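Local coordinates for Nitrate/nitrite binding protein NrtA (Synechocystis sp., PDB 2G29) that binds nitrate as the substrate-binding protein of the NrtABCD ABC transporter, which takes up nitrate and probably nitrite as well, at residues Gly55-Tyr60 and Leu260-Glu265; Pro47-Lys52 and Val65-Gln70; Thr141-Leu146 and Tyr173-Gly178; Gly127-Asn132 and Gly224-Thr229. All coordinates share one frame; numbering follows the deposited sequence.

Contact 1 of 4, residues Gly55-Tyr60 and Leu260-Glu265; sequences GFYAKY and LMAVME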
loop_
_atom_site.group_PDB
_atom_site.type_symbol
_atom_site.label_atom_id
_atom_site.label_comp_id
_atom_site.label_asym_id
_atom_site.label_seq_id
_atom_site.Cartn_x
_atom_site.Cartn_y
_atom_site.Cartn_z
ATOM N N GLY A 55 -8.594 -20.282 -7.773
ATOM C CA GLY A 55 -8.673 -21.421 -6.861
ATOM C C GLY A 55 -7.509 -21.703 -5.923
ATOM O O GLY A 55 -7.371 -22.817 -5.413
ATOM N N PHE A 56 -6.662 -20.716 -5.668
ATOM C CA PHE A 56 -5.544 -20.977 -4.771
ATOM C C PHE A 56 -6.001 -21.230 -3.318
ATOM O O PHE A 56 -5.441 -22.099 -2.633
ATOM C CB PHE A 56 -4.534 -19.839 -4.856
ATOM C CG PHE A 56 -3.775 -19.803 -6.160
ATOM C CD1 PHE A 56 -3.949 -18.763 -7.068
ATOM C CD2 PHE A 56 -2.889 -20.825 -6.483
ATOM C CE1 PHE A 56 -3.260 -18.737 -8.271
ATOM C CE2 PHE A 56 -2.197 -20.811 -7.682
ATOM C CZ PHE A 56 -2.380 -19.760 -8.585
ATOM N N TYR A 57 -7.016 -20.512 -2.819
ATOM C CA TYR A 57 -7.455 -20.795 -1.451
ATOM C C TYR A 57 -7.972 -22.225 -1.333
ATOM O O TYR A 57 -7.706 -22.925 -0.348
ATOM C CB TYR A 57 -8.585 -19.863 -0.969
ATOM C CG TYR A 57 -8.256 -18.388 -0.883
ATOM C CD1 TYR A 57 -8.996 -17.463 -1.620
ATOM C CD2 TYR A 57 -7.236 -17.919 -0.061
ATOM C CE1 TYR A 57 -8.725 -16.098 -1.540
ATOM C CE2 TYR A 57 -6.960 -16.551 0.034
ATOM C CZ TYR A 57 -7.712 -15.651 -0.720
ATOM O OH TYR A 57 -7.391 -14.287 -0.685
ATOM N N ALA A 58 -8.723 -22.650 -2.341
ATOM C CA ALA A 58 -9.296 -23.990 -2.321
ATOM C C ALA A 58 -8.202 -25.038 -2.395
ATOM O O ALA A 58 -8.300 -26.069 -1.748
ATOM C CB ALA A 58 -10.288 -24.143 -3.483
ATOM N N LYS A 59 -7.167 -24.762 -3.178
ATOM C CA LYS A 59 -6.040 -25.672 -3.293
ATOM C C LYS A 59 -5.447 -25.948 -1.898
ATOM O O LYS A 59 -4.978 -27.056 -1.630
ATOM C CB LYS A 59 -4.996 -25.084 -4.246
ATOM C CG LYS A 59 -3.735 -25.925 -4.408
ATOM C CD LYS A 59 -2.788 -25.336 -5.427
ATOM C CE LYS A 59 -1.480 -26.088 -5.440
ATOM N NZ LYS A 59 -0.541 -25.500 -6.414
ATOM N N TYR A 60 -5.474 -24.956 -1.007
ATOM C CA TYR A 60 -4.968 -25.149 0.351
ATOM C C TYR A 60 -6.028 -25.417 1.435
ATOM O O TYR A 60 -5.872 -25.009 2.582
ATOM C CB TYR A 60 -4.047 -23.968 0.754
ATOM C CG TYR A 60 -2.819 -23.926 -0.118
ATOM C CD1 TYR A 60 -2.782 -23.145 -1.267
ATOM C CD2 TYR A 60 -1.766 -24.833 0.090
ATOM C CE1 TYR A 60 -1.763 -23.279 -2.199
ATOM C CE2 TYR A 60 -0.745 -24.965 -0.840
ATOM C CZ TYR A 60 -0.744 -24.198 -1.987
ATOM O OH TYR A 60 0.246 -24.368 -2.951
ATOM N N LEU A 260 -1.721 -18.079 3.703
ATOM C CA LEU A 260 -0.468 -17.482 3.285
ATOM C C LEU A 260 0.088 -18.162 2.054
ATOM O O LEU A 260 0.522 -17.509 1.145
ATOM C CB LEU A 260 0.559 -17.515 4.422
ATOM C CG LEU A 260 1.276 -16.236 4.843
ATOM C CD1 LEU A 260 2.492 -16.633 5.665
ATOM C CD2 LEU A 260 1.642 -15.319 3.660
ATOM N N MET A 261 0.072 -19.497 2.035
ATOM C CA MET A 261 0.589 -20.196 0.863
ATOM C C MET A 261 -0.287 -19.885 -0.357
ATOM O O MET A 261 0.246 -19.704 -1.450
ATOM C CB MET A 261 0.635 -21.706 1.117
ATOM C CG MET A 261 1.659 -22.063 2.206
ATOM S SD MET A 261 1.924 -23.872 2.414
ATOM C CE MET A 261 0.460 -24.273 3.011
ATOM N N ALA A 262 -1.601 -19.813 -0.178
ATOM C CA ALA A 262 -2.483 -19.482 -1.295
ATOM C C ALA A 262 -2.167 -18.085 -1.816
ATOM O O ALA A 262 -2.097 -17.872 -3.030
ATOM C CB ALA A 262 -3.925 -19.552 -0.865
ATOM N N VAL A 263 -1.945 -17.140 -0.898
ATOM C CA VAL A 263 -1.615 -15.773 -1.328
ATOM C C VAL A 263 -0.251 -15.713 -2.052
ATOM O O VAL A 263 -0.087 -15.000 -3.031
ATOM C CB VAL A 263 -1.634 -14.809 -0.108
ATOM C CG1 VAL A 263 -1.015 -13.443 -0.468
ATOM C CG2 VAL A 263 -3.099 -14.580 0.336
ATOM N N MET A 264 0.738 -16.462 -1.577
ATOM C CA MET A 264 2.036 -16.490 -2.227
ATOM C C MET A 264 1.940 -17.041 -3.657
ATOM O O MET A 264 2.574 -16.519 -4.585
ATOM C CB MET A 264 2.981 -17.391 -1.452
ATOM C CG MET A 264 3.465 -16.802 -0.187
ATOM S SD MET A 264 4.556 -17.975 0.662
ATOM C CE MET A 264 4.923 -17.003 1.971
ATOM N N GLU A 265 1.180 -18.121 -3.832
ATOM C CA GLU A 265 1.050 -18.662 -5.184
ATOM C C GLU A 265 0.304 -17.655 -6.054
ATOM O O GLU A 265 0.648 -17.482 -7.203
ATOM C CB GLU A 265 0.304 -19.990 -5.177
ATOM C CG GLU A 265 1.125 -21.147 -4.605
ATOM C CD GLU A 265 0.944 -22.400 -5.434
ATOM O OE1 GLU A 265 -0.195 -22.894 -5.514
ATOM O OE2 GLU A 265 1.938 -22.878 -6.018
#
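With CG anti to its own carbonyl carbon (chi1 -64°), Tyr60 leans its ring against the helix of Met261 and Ala262, while Glu265, bent at chi2 (-138°), swings its carboxylate back to the tyrosine hydroxyl. Lys59 completes the group: its chain is extended, and it reaches across Glu265 at about a right angle. NZ of Lys59 forms a salt bridge of 2.8 Å with OE1 of Glu265, on the syn lone pair of that oxygen. The same OE1 accepts a weak hydrogen bond of 3.0 Å from OH of Tyr60, and OE1 itself lies at the edge of that ring, near its plane. CB of Met261 sits over the centre of one Tyr60 face, a CH-pi contact 4.0 Å from the centroid, and the methionine sulfur adds an oblique Met-aromatic contact. CD2 of Phe56 lies 3.5 Å from CB of Glu265, ring and carboxylate planes 78° apart. Deeper in, CB of Ala262 packs 3.8 Å from CD2 of Tyr57, whose hydroxyl is bonded to the carbonyl of Leu48 in helix 46-53. A leucine in place of Tyr60 has no hydroxyl or ring, and would probably leave OE1 with the lysine as its one donor of this pair and CB of Met261 without a flat surface to pack on. Helix 56-59 thus meets helix 253-271 through apolar packing and, at the partly exposed margin, one carboxylate oxygen whose charge the lysine probably stabilises.

Contact 2 of 4, residues Pro47-Lys52 and Val65-Gln70; sequences PLIIAK and VEVLKQ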
loop_
_atom_site.group_PDB
_atom_site.type_symbol
_atom_site.label_atom_id
_atom_site.label_comp_id
_atom_site.label_asym_id
_atom_site.label_seq_id
_atom_site.Cartn_x
_atom_site.Cartn_y
_atom_site.Cartn_z
ATOM N N PRO A 47 -3.495 -10.089 -5.608
ATOM C CA PRO A 47 -3.190 -11.416 -5.053
ATOM C C PRO A 47 -4.337 -12.017 -4.243
ATOM O O PRO A 47 -4.586 -13.222 -4.319
ATOM C CB PRO A 47 -1.934 -11.167 -4.211
ATOM C CG PRO A 47 -1.913 -9.704 -3.970
ATOM C CD PRO A 47 -2.489 -9.084 -5.227
ATOM N N LEU A 48 -5.050 -11.209 -3.459
ATOM C CA LEU A 48 -6.141 -11.749 -2.662
ATOM C C LEU A 48 -7.341 -12.170 -3.526
ATOM O O LEU A 48 -8.012 -13.175 -3.224
ATOM C CB LEU A 48 -6.624 -10.750 -1.605
ATOM C CG LEU A 48 -5.621 -10.376 -0.514
ATOM C CD1 LEU A 48 -6.397 -9.761 0.636
ATOM C CD2 LEU A 48 -4.841 -11.592 -0.022
ATOM N N ILE A 49 -7.587 -11.419 -4.597
ATOM C CA ILE A 49 -8.703 -11.684 -5.511
ATOM C C ILE A 49 -8.381 -12.888 -6.385
ATOM O O ILE A 49 -9.217 -13.795 -6.515
ATOM C CB ILE A 49 -8.977 -10.414 -6.351
ATOM C CG1 ILE A 49 -9.656 -9.352 -5.461
ATOM C CG2 ILE A 49 -9.896 -10.745 -7.523
ATOM C CD1 ILE A 49 -8.939 -8.964 -4.210
ATOM N N ILE A 50 -7.181 -12.905 -6.950
ATOM C CA ILE A 50 -6.737 -14.032 -7.805
ATOM C C ILE A 50 -6.685 -15.319 -6.969
ATOM O O ILE A 50 -6.974 -16.418 -7.473
ATOM C CB ILE A 50 -5.357 -13.724 -8.444
ATOM C CG1 ILE A 50 -5.541 -12.812 -9.657
ATOM C CG2 ILE A 50 -4.652 -15.003 -8.928
ATOM C CD1 ILE A 50 -6.470 -13.333 -10.685
ATOM N N ALA A 51 -6.330 -15.230 -5.702
ATOM C CA ALA A 51 -6.315 -16.451 -4.889
ATOM C C ALA A 51 -7.716 -17.083 -4.866
ATOM O O ALA A 51 -7.845 -18.300 -4.755
ATOM C CB ALA A 51 -5.850 -16.155 -3.479
ATOM N N LYS A 52 -8.761 -16.270 -4.953
ATOM C CA LYS A 52 -10.125 -16.807 -4.990
ATOM C C LYS A 52 -10.449 -17.228 -6.436
ATOM O O LYS A 52 -10.779 -18.388 -6.691
ATOM C CB LYS A 52 -11.145 -15.751 -4.520
ATOM C CG LYS A 52 -12.601 -16.257 -4.452
ATOM C CD LYS A 52 -12.754 -17.303 -3.360
ATOM C CE LYS A 52 -14.200 -17.714 -3.177
ATOM N NZ LYS A 52 -14.338 -18.667 -2.024
ATOM N N VAL A 65 -13.321 -19.143 1.624
ATOM C CA VAL A 65 -12.812 -17.800 1.932
ATOM C C VAL A 65 -13.630 -16.732 1.208
ATOM O O VAL A 65 -13.964 -16.895 0.034
ATOM C CB VAL A 65 -11.322 -17.677 1.506
ATOM C CG1 VAL A 65 -10.832 -16.204 1.590
ATOM C CG2 VAL A 65 -10.479 -18.560 2.399
ATOM N N GLU A 66 -13.983 -15.659 1.923
ATOM C CA GLU A 66 -14.716 -14.539 1.314
ATOM C C GLU A 66 -13.742 -13.375 1.142
ATOM O O GLU A 66 -12.996 -13.038 2.082
ATOM C CB GLU A 66 -15.856 -14.085 2.211
ATOM C CG GLU A 66 -16.903 -15.139 2.513
ATOM C CD GLU A 66 -17.965 -14.550 3.378
ATOM O OE1 GLU A 66 -18.539 -13.534 2.932
ATOM O OE2 GLU A 66 -18.210 -15.068 4.490
ATOM N N VAL A 67 -13.723 -12.806 -0.058
ATOM C CA VAL A 67 -12.856 -11.667 -0.372
ATOM C C VAL A 67 -13.852 -10.516 -0.545
ATOM O O VAL A 67 -14.561 -10.417 -1.552
ATOM C CB VAL A 67 -12.056 -11.960 -1.649
ATOM C CG1 VAL A 67 -12.986 -12.325 -2.759
ATOM C CG2 VAL A 67 -11.134 -10.826 -1.979
ATOM N N LEU A 68 -13.902 -9.667 0.481
ATOM C CA LEU A 68 -14.924 -8.619 0.606
ATOM C C LEU A 68 -14.499 -7.184 0.471
ATOM O O LEU A 68 -13.694 -6.700 1.255
ATOM C CB LEU A 68 -15.576 -8.768 1.963
ATOM C CG LEU A 68 -16.193 -10.140 2.217
ATOM C CD1 LEU A 68 -16.399 -10.332 3.695
ATOM C CD2 LEU A 68 -17.506 -10.250 1.448
ATOM N N LYS A 69 -15.056 -6.516 -0.521
ATOM C CA LYS A 69 -14.697 -5.136 -0.798
ATOM C C LYS A 69 -15.106 -4.214 0.347
ATOM O O LYS A 69 -16.245 -4.266 0.826
ATOM C CB LYS A 69 -15.370 -4.657 -2.092
ATOM C CG LYS A 69 -14.832 -3.282 -2.534
ATOM C CD LYS A 69 -15.541 -2.699 -3.740
ATOM C CE LYS A 69 -15.352 -3.483 -4.997
ATOM N NZ LYS A 69 -16.145 -2.811 -6.084
ATOM N N GLN A 70 -14.162 -3.368 0.768
ATOM C CA GLN A 70 -14.361 -2.369 1.825
ATOM C C GLN A 70 -14.525 -1.012 1.147
ATOM O O GLN A 70 -13.944 -0.763 0.085
ATOM C CB GLN A 70 -13.139 -2.339 2.748
ATOM C CG GLN A 70 -12.761 -3.707 3.319
ATOM C CD GLN A 70 -13.804 -4.223 4.313
ATOM O OE1 GLN A 70 -13.961 -3.660 5.405
ATOM N NE2 GLN A 70 -14.505 -5.309 3.947
#
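Ile49 and Val67 make the close-packed part of this contact: CD1 of the isoleucine lies 3.6 Å from CG2 of the valine, and the two side chains cross at about a right angle. The torsions account for the meeting. Ile49 has CG1 anti to its carbonyl carbon (chi1 -73°) and then turns at chi2 (56°), which carries CD1 to the strand; in Val67, CG2 is the branch anti to the backbone N, and it is this methyl that the isoleucine meets. The carbonyl O of Leu48 approaches the same methyl at 4.1 Å. Phe39 of the neighbouring strand 36-39 and Trp288 from a loop also touch both Ile49 and Val67, so the pair belongs to a larger apolar cluster. From strand 36-39 the chain runs through helix 46-53 and then the short helix 56-59 to strand 66-69, the edge strand, which runs parallel to strand 36-39: a beta-alpha-beta crossover of the kind found in periplasmic binding proteins. The helix and strand segments run at 139° to each other, with axes 8.9 Å apart at closest approach. Toward the more exposed end the packing thins. CB of Lys52 comes no nearer to CG1 of Val67 than 4.3 Å, and the partly exposed lysine chain carries its ammonium group past the valine. There NZ of Lys52 donates a hydrogen bond of 2.7 Å to the carbonyl O of Val65, lying in the carbonyl plane, and a weak one to the carbonyl of Pro63.

Contact 3 of 4, residues Thr141-Leu146 and Tyr173-Gly178; sequences TDAAPL and YWLAAG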
loop_
_atom_site.group_PDB
_atom_site.type_symbol
_atom_site.label_atom_id
_atom_site.label_comp_id
_atom_site.label_asym_id
_atom_site.label_seq_id
_atom_site.Cartn_x
_atom_site.Cartn_y
_atom_site.Cartn_z
ATOM N N THR A 141 9.004 14.986 -9.883
ATOM C CA THR A 141 9.438 14.626 -8.538
ATOM C C THR A 141 9.827 15.845 -7.711
ATOM O O THR A 141 9.837 15.765 -6.493
ATOM C CB THR A 141 10.617 13.625 -8.552
ATOM O OG1 THR A 141 11.717 14.224 -9.237
ATOM C CG2 THR A 141 10.215 12.319 -9.279
ATOM N N ASP A 142 10.148 16.969 -8.358
ATOM C CA ASP A 142 10.489 18.186 -7.601
ATOM C C ASP A 142 9.210 19.009 -7.383
ATOM O O ASP A 142 8.702 19.681 -8.275
ATOM C CB ASP A 142 11.554 18.998 -8.358
ATOM C CG ASP A 142 11.900 20.298 -7.664
ATOM O OD1 ASP A 142 11.459 20.531 -6.517
ATOM O OD2 ASP A 142 12.622 21.122 -8.275
ATOM N N ALA A 143 8.694 18.940 -6.166
ATOM C CA ALA A 143 7.467 19.633 -5.805
ATOM C C ALA A 143 7.620 21.138 -5.535
ATOM O O ALA A 143 6.615 21.831 -5.383
ATOM C CB ALA A 143 6.855 18.942 -4.557
ATOM N N ALA A 144 8.856 21.646 -5.478
ATOM C CA ALA A 144 9.057 23.059 -5.133
ATOM C C ALA A 144 8.207 24.112 -5.861
ATOM O O ALA A 144 7.773 25.081 -5.241
ATOM C CB ALA A 144 10.546 23.415 -5.242
ATOM N N PRO A 145 7.967 23.950 -7.174
ATOM C CA PRO A 145 7.144 24.935 -7.898
ATOM C C PRO A 145 5.732 25.087 -7.326
ATOM O O PRO A 145 5.052 26.108 -7.535
ATOM C CB PRO A 145 7.125 24.404 -9.335
ATOM C CG PRO A 145 7.456 22.937 -9.189
ATOM C CD PRO A 145 8.509 22.948 -8.101
ATOM N N LEU A 146 5.268 24.080 -6.597
ATOM C CA LEU A 146 3.935 24.162 -6.011
ATOM C C LEU A 146 3.845 25.147 -4.861
ATOM O O LEU A 146 2.755 25.563 -4.489
ATOM C CB LEU A 146 3.491 22.777 -5.517
ATOM C CG LEU A 146 3.313 21.741 -6.617
ATOM C CD1 LEU A 146 2.973 20.402 -5.921
ATOM C CD2 LEU A 146 2.193 22.122 -7.592
ATOM N N TYR A 173 6.107 13.262 2.077
ATOM C CA TYR A 173 7.551 13.210 1.809
ATOM C C TYR A 173 7.904 14.055 0.585
ATOM O O TYR A 173 8.882 14.820 0.582
ATOM C CB TYR A 173 7.984 11.735 1.599
ATOM C CG TYR A 173 9.470 11.531 1.571
ATOM C CD1 TYR A 173 10.149 11.114 2.716
ATOM C CD2 TYR A 173 10.227 11.873 0.433
ATOM C CE1 TYR A 173 11.546 11.043 2.742
ATOM C CE2 TYR A 173 11.627 11.836 0.473
ATOM C CZ TYR A 173 12.277 11.423 1.615
ATOM O OH TYR A 173 13.669 11.425 1.749
ATOM N N TRP A 174 7.093 13.918 -0.456
ATOM C CA TRP A 174 7.304 14.636 -1.710
ATOM C C TRP A 174 7.157 16.139 -1.495
ATOM O O TRP A 174 8.007 16.932 -1.955
ATOM C CB TRP A 174 6.297 14.095 -2.737
ATOM C CG TRP A 174 6.135 14.855 -4.057
ATOM C CD1 TRP A 174 7.026 14.940 -5.090
ATOM C CD2 TRP A 174 4.956 15.507 -4.484
ATOM N NE1 TRP A 174 6.459 15.601 -6.145
ATOM C CE2 TRP A 174 5.188 15.975 -5.802
ATOM C CE3 TRP A 174 3.717 15.762 -3.891
ATOM C CZ2 TRP A 174 4.212 16.675 -6.529
ATOM C CZ3 TRP A 174 2.759 16.447 -4.601
ATOM C CH2 TRP A 174 3.011 16.905 -5.914
ATOM N N LEU A 175 6.112 16.552 -0.774
ATOM C CA LEU A 175 5.878 17.983 -0.559
ATOM C C LEU A 175 6.943 18.555 0.351
ATOM O O LEU A 175 7.436 19.659 0.108
ATOM C CB LEU A 175 4.470 18.254 0.003
ATOM C CG LEU A 175 3.364 18.037 -1.047
ATOM C CD1 LEU A 175 1.989 17.924 -0.395
ATOM C CD2 LEU A 175 3.368 19.203 -2.052
ATOM N N ALA A 176 7.348 17.802 1.362
ATOM C CA ALA A 176 8.380 18.277 2.257
ATOM C C ALA A 176 9.723 18.403 1.554
ATOM O O ALA A 176 10.458 19.349 1.836
ATOM C CB ALA A 176 8.498 17.348 3.481
ATOM N N ALA A 177 10.068 17.472 0.665
ATOM C CA ALA A 177 11.348 17.570 -0.061
ATOM C C ALA A 177 11.306 18.852 -0.887
ATOM O O ALA A 177 12.352 19.469 -1.149
ATOM C CB ALA A 177 11.533 16.357 -0.984
ATOM N N GLY A 178 10.099 19.247 -1.302
ATOM C CA GLY A 178 9.922 20.482 -2.062
ATOM C C GLY A 178 9.788 21.752 -1.211
ATOM O O GLY A 178 9.415 22.822 -1.725
HETATM O O HOH W 1 9.803 17.111 -4.085
#
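Ala144 and Gly178 bring the two backbones within 4.1 Å between CA atoms, where the type I turn from Ala143 to Leu146 meets the end of helix 166-177. Trp174 has its CG anti to the backbone N (chi1 169°), and CB of Ala143 stands over one face of its indole, 3.7 Å from the centroid of the five-membered ring. CD1 of Leu146 meets the far end of the indole obliquely, 3.5 Å from CH2. The NE1 hydrogen bond goes to the carbonyl of Gly140. Replacing Trp174 by an alanine would probably open a gap beside Ala143 and Leu146 and leave the Gly140 carbonyl without this donor. The loop leads from strand 126-130 into helix 146-151, and both it and helix 166-177 belong to the lobe built on the sheet with that strand. An Asx turn shapes the approach: OD1 of Asp142 accepts from N of Ala144. CA of Ala144 makes a CA-H...O contact of 3.4 Å with O of Gly178, and a side chain on that glycine would collide with Ala143 and Ala144. One water ties the backbones together, donating to O of Thr141 and O of Trp174 and accepting from N of Ala143.

Contact 4 of 4, residues Gly127-Asn132 and Gly224-Thr229; sequences GIQLGN and GYQALT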
loop_
_atom_site.group_PDB
_atom_site.type_symbol
_atom_site.label_atom_id
_atom_site.label_comp_id
_atom_site.label_asym_id
_atom_site.label_seq_id
_atom_site.Cartn_x
_atom_site.Cartn_y
_atom_site.Cartn_z
ATOM N N GLY A 127 0.442 6.566 -7.040
ATOM C CA GLY A 127 0.712 7.754 -7.831
ATOM C C GLY A 127 0.367 9.046 -7.141
ATOM O O GLY A 127 -0.544 9.077 -6.304
ATOM N N ILE A 128 1.103 10.108 -7.471
ATOM C CA ILE A 128 0.796 11.435 -6.948
ATOM C C ILE A 128 0.319 12.239 -8.154
ATOM O O ILE A 128 1.050 12.368 -9.160
ATOM C CB ILE A 128 2.040 12.092 -6.296
ATOM C CG1 ILE A 128 2.394 11.293 -5.037
ATOM C CG2 ILE A 128 1.761 13.564 -5.979
ATOM C CD1 ILE A 128 3.634 11.783 -4.291
ATOM N N GLN A 129 -0.898 12.759 -8.042
ATOM C CA GLN A 129 -1.540 13.511 -9.094
ATOM C C GLN A 129 -1.779 14.947 -8.696
ATOM O O GLN A 129 -1.825 15.299 -7.516
ATOM C CB GLN A 129 -2.891 12.894 -9.459
ATOM C CG GLN A 129 -2.774 11.530 -10.134
ATOM C CD GLN A 129 -2.208 10.452 -9.228
ATOM O OE1 GLN A 129 -2.750 10.163 -8.136
ATOM N NE2 GLN A 129 -1.113 9.850 -9.658
ATOM N N LEU A 130 -1.945 15.777 -9.709
ATOM C CA LEU A 130 -2.246 17.211 -9.519
ATOM C C LEU A 130 -3.471 17.574 -10.358
ATOM O O LEU A 130 -3.704 16.983 -11.414
ATOM C CB LEU A 130 -1.080 18.068 -10.004
ATOM C CG LEU A 130 0.042 18.104 -8.988
ATOM C CD1 LEU A 130 1.368 18.502 -9.677
ATOM C CD2 LEU A 130 -0.305 19.066 -7.850
ATOM N N GLY A 131 -4.259 18.529 -9.872
ATOM C CA GLY A 131 -5.394 18.974 -10.664
ATOM C C GLY A 131 -4.921 19.719 -11.917
ATOM O O GLY A 131 -3.759 20.127 -12.019
ATOM N N ASN A 132 -5.824 19.889 -12.877
ATOM C CA ASN A 132 -5.484 20.570 -14.118
ATOM C C ASN A 132 -5.005 21.995 -13.945
ATOM O O ASN A 132 -4.337 22.550 -14.842
ATOM C CB ASN A 132 -6.667 20.566 -15.073
ATOM C CG ASN A 132 -6.992 19.202 -15.565
ATOM O OD1 ASN A 132 -6.103 18.375 -15.721
ATOM N ND2 ASN A 132 -8.272 18.949 -15.829
ATOM N N GLY A 224 -6.969 15.435 -14.399
ATOM C CA GLY A 224 -5.754 15.764 -13.667
ATOM C C GLY A 224 -4.583 15.150 -14.400
ATOM O O GLY A 224 -4.775 14.520 -15.436
ATOM N N TYR A 225 -3.365 15.391 -13.921
ATOM C CA TYR A 225 -2.188 14.749 -14.510
ATOM C C TYR A 225 -1.331 14.156 -13.390
ATOM O O TYR A 225 -1.542 14.439 -12.216
ATOM C CB TYR A 225 -1.373 15.716 -15.385
ATOM C CG TYR A 225 -0.560 16.770 -14.665
ATOM C CD1 TYR A 225 0.808 16.590 -14.459
ATOM C CD2 TYR A 225 -1.143 17.980 -14.264
ATOM C CE1 TYR A 225 1.581 17.589 -13.886
ATOM C CE2 TYR A 225 -0.384 18.988 -13.692
ATOM C CZ TYR A 225 0.976 18.797 -13.507
ATOM O OH TYR A 225 1.768 19.792 -12.980
ATOM N N GLN A 226 -0.402 13.292 -13.761
ATOM C CA GLN A 226 0.428 12.618 -12.784
ATOM C C GLN A 226 1.805 13.209 -12.678
ATOM O O GLN A 226 2.476 13.390 -13.688
ATOM C CB GLN A 226 0.515 11.116 -13.125
ATOM C CG GLN A 226 1.319 10.295 -12.089
ATOM C CD GLN A 226 0.946 8.814 -12.049
ATOM O OE1 GLN A 226 1.497 8.039 -11.253
ATOM N NE2 GLN A 226 0.009 8.425 -12.871
ATOM N N ALA A 227 2.206 13.519 -11.450
ATOM C CA ALA A 227 3.528 14.084 -11.167
ATOM C C ALA A 227 4.583 12.977 -11.142
ATOM O O ALA A 227 5.683 13.133 -11.674
ATOM C CB ALA A 227 3.492 14.829 -9.821
ATOM N N LEU A 228 4.235 11.831 -10.553
ATOM C CA LEU A 228 5.165 10.714 -10.455
ATOM C C LEU A 228 4.419 9.468 -10.024
ATOM O O LEU A 228 3.277 9.551 -9.533
ATOM C CB LEU A 228 6.243 11.010 -9.388
ATOM C CG LEU A 228 5.658 11.242 -7.980
ATOM C CD1 LEU A 228 5.676 9.946 -7.180
ATOM C CD2 LEU A 228 6.493 12.313 -7.257
ATOM N N THR A 229 5.067 8.325 -10.261
ATOM C CA THR A 229 4.608 7.027 -9.781
ATOM C C THR A 229 5.579 6.781 -8.612
ATOM O O THR A 229 6.767 7.125 -8.662
ATOM C CB THR A 229 4.622 5.961 -10.891
ATOM O OG1 THR A 229 4.068 4.750 -10.366
ATOM C CG2 THR A 229 6.047 5.717 -11.419
#
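Next to the nitrate-binding residue Gln126, strand 126-130 pairs with strand 225-229 in an antiparallel ladder interrupted by a classic beta bulge, with Ala227 and Leu228 both facing Ile128. N of Ile128 donates to O of Leu228 at 3.0 Å, and O of Ile128 accepts from N of Ala227 at 2.8 Å, so the extra residue is absorbed without losing either bond. Beyond it, Leu130 and Tyr225 form a hydrogen-bonded pair, N of Leu130 to O of Tyr225 at 2.9 Å and N of Tyr225 to O of Leu130 at 3.0 Å. In the five-stranded mixed sheet, strand 225-229 is an edge strand, and strand 207-211 flanks strand 126-130 on its other side. Side chains of Ile128, Leu130, Tyr225 and Leu228 share one face of the sheet. Tyr225 takes the sterically demanding position between its backbone N and carbonyl carbon (chi1 73°), which brings its ring alongside Leu130; CB of the leucine stands over a ring face, 4.3 Å from the centroid. The Tyr225 hydroxyl extends past CD1 of Leu130 to hydrogen bonds with the carbonyl O of Tyr134 and the backbone N of Val139. CD1 of Ile128 meets CD1 of Leu228 at 4.0 Å, the two chains crossing obliquely, and Trp174 of helix 166-177 packs against both residues. On the other face, Gln129 and Gln226 run side by side, with Pro215 of helix 214-221 touching both.

In the fold
Two pairs of contacts occupy different lobes of the C-shaped molecule. Contacts 1 and 2 adjoin, sharing the region where helix 46-53 meets helix 56-59; the backbone N of Tyr57 bonds the carbonyl of Ala51, and Val263 packs on Leu48. Contacts 3 and 4 likewise touch, through Ala227 on Trp174 and Leu146 on Leu130. Centres of contacts 1 and 3 are about 41 Å apart, on opposite sides of the chain's centre. Contacts 2 and 4 are buried, yet one is helix-on-strand packing of apolar chains with a lysine-to-carbonyl bond at its rim and the other a backbone ladder. Partly buried contacts 1 and 3 differ too: a salt bridge at one margin, a bridging water and indole face at the other.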